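Uncharacterized protein (Deinococcus radiodurans, PDB 3M33) is of unknown function but carries a methyltransferase-type domain and may act as a methyltransferase. Local coordinates at residues V169-M181 with A190-M204. Residues are numbered along the deposited sequence; the frame is centred on the assembly and turned at random.
Sequences VLAHAPTWEDWQM and ARRADWDAEATVRGM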
# COMPACT_ATOMS: atom_id res chain seq x y z
N VAL A 169 1.33 -3.86 16.08
CA VAL A 169 2.52 -4.59 16.49
C VAL A 169 3.53 -3.66 17.17
O VAL A 169 3.81 -2.57 16.68
CB VAL A 169 3.18 -5.27 15.28
CG1 VAL A 169 4.37 -6.13 15.72
CG2 VAL A 169 2.15 -6.13 14.58
N LEU A 170 4.06 -4.08 18.32
CA LEU A 170 5.04 -3.26 19.02
C LEU A 170 6.30 -3.12 18.16
O LEU A 170 6.82 -4.11 17.65
CB LEU A 170 5.40 -3.90 20.36
CG LEU A 170 6.43 -3.17 21.22
CD1 LEU A 170 5.90 -1.80 21.63
CD2 LEU A 170 6.82 -3.97 22.45
N ALA A 171 6.78 -1.89 18.00
CA ALA A 171 8.08 -1.68 17.37
C ALA A 171 8.88 -0.66 18.19
O ALA A 171 8.32 -0.01 19.08
CB ALA A 171 7.90 -1.18 15.95
N HIS A 172 10.17 -0.53 17.89
CA HIS A 172 10.99 0.52 18.49
C HIS A 172 11.73 1.31 17.43
O HIS A 172 12.24 0.74 16.45
CB HIS A 172 12.03 -0.07 19.45
CG HIS A 172 11.43 -0.85 20.58
ND1 HIS A 172 11.25 -0.31 21.84
CD2 HIS A 172 10.98 -2.12 20.64
CE1 HIS A 172 10.71 -1.22 22.62
NE2 HIS A 172 10.53 -2.33 21.92
N ALA A 173 11.78 2.62 17.61
CA ALA A 173 12.70 3.47 16.85
C ALA A 173 14.02 3.47 17.63
O ALA A 173 14.06 3.90 18.79
CB ALA A 173 12.16 4.87 16.73
N PRO A 174 15.10 2.95 17.01
CA PRO A 174 16.31 2.65 17.79
C PRO A 174 17.05 3.89 18.28
O PRO A 174 17.76 3.78 19.28
CB PRO A 174 17.20 1.86 16.80
CG PRO A 174 16.27 1.44 15.68
CD PRO A 174 15.19 2.50 15.61
N THR A 175 16.89 5.03 17.63
CA THR A 175 17.60 6.24 18.05
C THR A 175 16.73 7.49 18.02
O THR A 175 15.68 7.53 17.37
CB THR A 175 18.82 6.51 17.18
OG1 THR A 175 18.38 6.92 15.89
CG2 THR A 175 19.68 5.25 17.04
N TRP A 176 17.19 8.52 18.74
CA TRP A 176 16.53 9.81 18.78
C TRP A 176 16.26 10.33 17.37
O TRP A 176 15.17 10.83 17.08
CB TRP A 176 17.37 10.82 19.57
CG TRP A 176 16.99 12.26 19.35
CD1 TRP A 176 17.76 13.23 18.78
CD2 TRP A 176 15.74 12.88 19.69
NE1 TRP A 176 17.07 14.42 18.75
CE2 TRP A 176 15.83 14.23 19.31
CE3 TRP A 176 14.56 12.44 20.29
CZ2 TRP A 176 14.78 15.14 19.49
CZ3 TRP A 176 13.52 13.33 20.48
CH2 TRP A 176 13.64 14.66 20.08
N GLU A 177 17.25 10.21 16.50
CA GLU A 177 17.09 10.67 15.12
C GLU A 177 15.91 9.95 14.45
O GLU A 177 15.12 10.56 13.73
CB GLU A 177 18.36 10.43 14.30
CG GLU A 177 19.50 11.36 14.66
CD GLU A 177 20.05 11.10 16.05
OE1 GLU A 177 20.14 9.92 16.46
OE2 GLU A 177 20.39 12.09 16.73
N ASP A 178 15.82 8.65 14.69
CA ASP A 178 14.73 7.87 14.13
C ASP A 178 13.38 8.28 14.72
O ASP A 178 12.38 8.38 14.01
CB ASP A 178 14.98 6.38 14.36
CG ASP A 178 16.14 5.86 13.54
OD1 ASP A 178 16.09 6.01 12.30
OD2 ASP A 178 17.10 5.32 14.13
N TRP A 179 13.36 8.55 16.03
CA TRP A 179 12.14 9.00 16.68
C TRP A 179 11.67 10.32 16.09
O TRP A 179 10.48 10.50 15.86
CB TRP A 179 12.35 9.15 18.19
CG TRP A 179 11.07 9.43 18.92
CD1 TRP A 179 10.79 10.53 19.68
CD2 TRP A 179 9.90 8.61 18.95
NE1 TRP A 179 9.52 10.43 20.19
CE2 TRP A 179 8.95 9.26 19.76
CE3 TRP A 179 9.56 7.37 18.37
CZ2 TRP A 179 7.69 8.73 20.01
CZ3 TRP A 179 8.31 6.85 18.62
CH2 TRP A 179 7.38 7.52 19.43
N GLN A 180 12.63 11.22 15.86
CA GLN A 180 12.37 12.54 15.26
C GLN A 180 11.78 12.41 13.88
O GLN A 180 10.83 13.11 13.54
CB GLN A 180 13.67 13.33 15.08
CG GLN A 180 14.31 13.89 16.31
CD GLN A 180 15.43 14.85 15.95
OE1 GLN A 180 15.90 15.62 16.78
NE2 GLN A 180 15.87 14.81 14.69
N MSE A 181 12.40 11.56 13.07
CA MSE A 181 11.96 11.34 11.70
C MSE A 181 10.53 10.80 11.66
O MSE A 181 9.74 11.21 10.83
CB MSE A 181 12.92 10.41 10.97
CG MSE A 181 12.67 10.33 9.48
SE MSE A 181 13.95 9.16 8.63
CE MSE A 181 15.58 9.79 9.52
N ALA A 190 8.51 15.38 17.58
CA ALA A 190 9.14 14.60 18.63
C ALA A 190 9.80 15.53 19.65
O ALA A 190 10.40 16.55 19.28
CB ALA A 190 10.16 13.68 18.05
N ARG A 191 9.70 15.19 20.93
CA ARG A 191 10.31 16.01 21.97
C ARG A 191 11.32 15.22 22.79
O ARG A 191 11.02 14.13 23.28
CB ARG A 191 9.24 16.62 22.86
CG ARG A 191 7.94 15.83 22.90
CD ARG A 191 6.75 16.77 22.77
NE ARG A 191 5.83 16.64 23.89
CZ ARG A 191 4.77 17.41 24.08
NH1 ARG A 191 4.50 18.38 23.21
NH2 ARG A 191 3.98 17.23 25.13
N ARG A 192 12.51 15.78 22.94
CA ARG A 192 13.59 15.13 23.67
C ARG A 192 13.15 14.65 25.06
O ARG A 192 13.64 13.64 25.56
CB ARG A 192 14.81 16.06 23.77
CG ARG A 192 15.98 15.45 24.51
CD ARG A 192 16.30 14.04 24.01
NE ARG A 192 17.33 14.01 22.97
CZ ARG A 192 18.42 13.25 23.02
NH1 ARG A 192 19.30 13.28 22.03
NH2 ARG A 192 18.63 12.46 24.06
N ALA A 193 12.20 15.37 25.66
CA ALA A 193 11.67 14.99 26.97
C ALA A 193 11.12 13.57 26.97
O ALA A 193 11.47 12.77 27.82
CB ALA A 193 10.60 15.97 27.40
N ASP A 194 10.24 13.28 26.02
CA ASP A 194 9.65 11.95 25.91
C ASP A 194 10.71 10.88 25.66
O ASP A 194 10.62 9.76 26.18
CB ASP A 194 8.60 11.90 24.80
CG ASP A 194 7.44 12.84 25.06
OD1 ASP A 194 7.43 13.50 26.11
OD2 ASP A 194 6.53 12.91 24.20
N TRP A 195 11.71 11.21 24.85
CA TRP A 195 12.80 10.29 24.57
C TRP A 195 13.57 10.04 25.86
O TRP A 195 13.73 8.90 26.29
CB TRP A 195 13.73 10.82 23.48
CG TRP A 195 14.93 9.96 23.29
CD1 TRP A 195 16.14 10.09 23.91
CD2 TRP A 195 15.05 8.81 22.43
NE1 TRP A 195 17.00 9.10 23.49
CE2 TRP A 195 16.36 8.30 22.58
CE3 TRP A 195 14.18 8.16 21.54
CZ2 TRP A 195 16.81 7.18 21.89
CZ3 TRP A 195 14.64 7.05 20.85
CH2 TRP A 195 15.94 6.57 21.03
N ASP A 196 14.04 11.14 26.47
CA ASP A 196 14.86 11.08 27.68
C ASP A 196 14.20 10.34 28.84
O ASP A 196 14.89 9.79 29.70
CB ASP A 196 15.26 12.49 28.14
CG ASP A 196 16.45 13.04 27.38
OD1 ASP A 196 17.13 12.24 26.68
OD2 ASP A 196 16.73 14.26 27.48
N ALA A 197 12.88 10.29 28.84
CA ALA A 197 12.15 9.69 29.95
C ALA A 197 11.55 8.33 29.64
O ALA A 197 11.23 7.57 30.55
CB ALA A 197 11.06 10.64 30.42
N GLU A 198 11.41 7.99 28.36
CA GLU A 198 10.68 6.78 28.03
C GLU A 198 11.45 5.79 27.14
O GLU A 198 11.05 4.63 27.00
CB GLU A 198 9.33 7.15 27.39
CG GLU A 198 8.33 6.01 27.31
CD GLU A 198 6.97 6.48 26.83
OE1 GLU A 198 6.61 7.66 27.10
OE2 GLU A 198 6.26 5.69 26.18
N ALA A 199 12.55 6.25 26.56
CA ALA A 199 13.36 5.40 25.70
C ALA A 199 14.07 4.34 26.53
O ALA A 199 14.63 4.65 27.58
CB ALA A 199 14.38 6.22 24.94
N THR A 200 14.06 3.10 26.06
CA THR A 200 14.84 2.05 26.72
C THR A 200 16.10 1.77 25.92
O THR A 200 16.49 2.54 25.05
CB THR A 200 14.02 0.76 26.87
OG1 THR A 200 13.76 0.22 25.57
CG2 THR A 200 12.70 1.04 27.58
N VAL A 201 16.74 0.64 26.22
CA VAL A 201 17.91 0.24 25.46
C VAL A 201 17.50 -0.07 24.01
O VAL A 201 18.24 0.18 23.06
CB VAL A 201 18.59 -1.00 26.10
CG1 VAL A 201 17.57 -2.10 26.38
CG2 VAL A 201 19.70 -1.51 25.20
N ARG A 202 16.29 -0.59 23.85
CA ARG A 202 15.76 -0.87 22.53
C ARG A 202 15.43 0.42 21.77
O ARG A 202 15.26 0.41 20.55
CB ARG A 202 14.52 -1.77 22.65
CG ARG A 202 14.82 -3.17 23.23
CD ARG A 202 13.53 -3.92 23.59
NE ARG A 202 12.91 -3.36 24.80
CZ ARG A 202 12.89 -3.97 25.98
NH1 ARG A 202 12.32 -3.39 27.02
NH2 ARG A 202 13.45 -5.17 26.11
N GLY A 203 15.37 1.54 22.48
CA GLY A 203 14.97 2.80 21.87
C GLY A 203 13.56 3.18 22.27
O GLY A 203 13.09 2.82 23.34
N MSE A 204 12.87 3.92 21.40
CA MSE A 204 11.51 4.38 21.70
C MSE A 204 10.43 3.44 21.17
O MSE A 204 10.39 3.15 19.97
CB MSE A 204 11.30 5.77 21.12
CG MSE A 204 10.08 6.46 21.67
SE MSE A 204 10.30 6.97 23.54
CE MSE A 204 8.46 7.50 23.87
O HOH W 1 7.82 12.65 21.46
O HOH W 2 9.70 15.25 15.23
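Trp176 meets Arg192 over one face of its indole and Trp195 at an edge, and the trio shows how indoles can join two helices with few direct hydrogen bonds. With CG anti to the backbone N (chi1 163°), its six-membered ring presents an edge to the face of Trp195 in an offset edge-to-face pair, planes 66° apart. The Arg192 guanidinium makes a cation-pi contact, CZ 4.2 Å from the centroid of the Trp176 five-membered ring. With an alanine here instead of Trp176, the Arg192 cation would probably lose its aromatic partner and a gap would open beside Trp195. Trp195 receives Trp176 N over one face and Ala199 CB over the other. Alongside, Met204, a selenomethionine, lays CG 3.3 Å from the centroid of the Trp179 six-membered ring, with SE farther out above that face. Ala190 CB packs 3.6 Å from Trp179 CD1. Ala173 N donates to Met204 O at 2.8 Å and Met204 N returns a bond to Ala173 O, an antiparallel hydrogen-bonded pair where strands 160-173 and 204-216 meet. Gly203 suits this turn, since a side chain would strike Ala173 O.

In the second shell, Asp196 OD1 holds Arg192 NH2 at 3.0 Å, fixing the cation, while a water joins Trp179 NE1 to Arg191 N and Asp194 OD2. The two helices inserted between these neighbouring strands thus pack through ring faces and a salt-bridged cation, direct hydrogen bonds across the contact being confined to the Ala173-Met204 backbone pair.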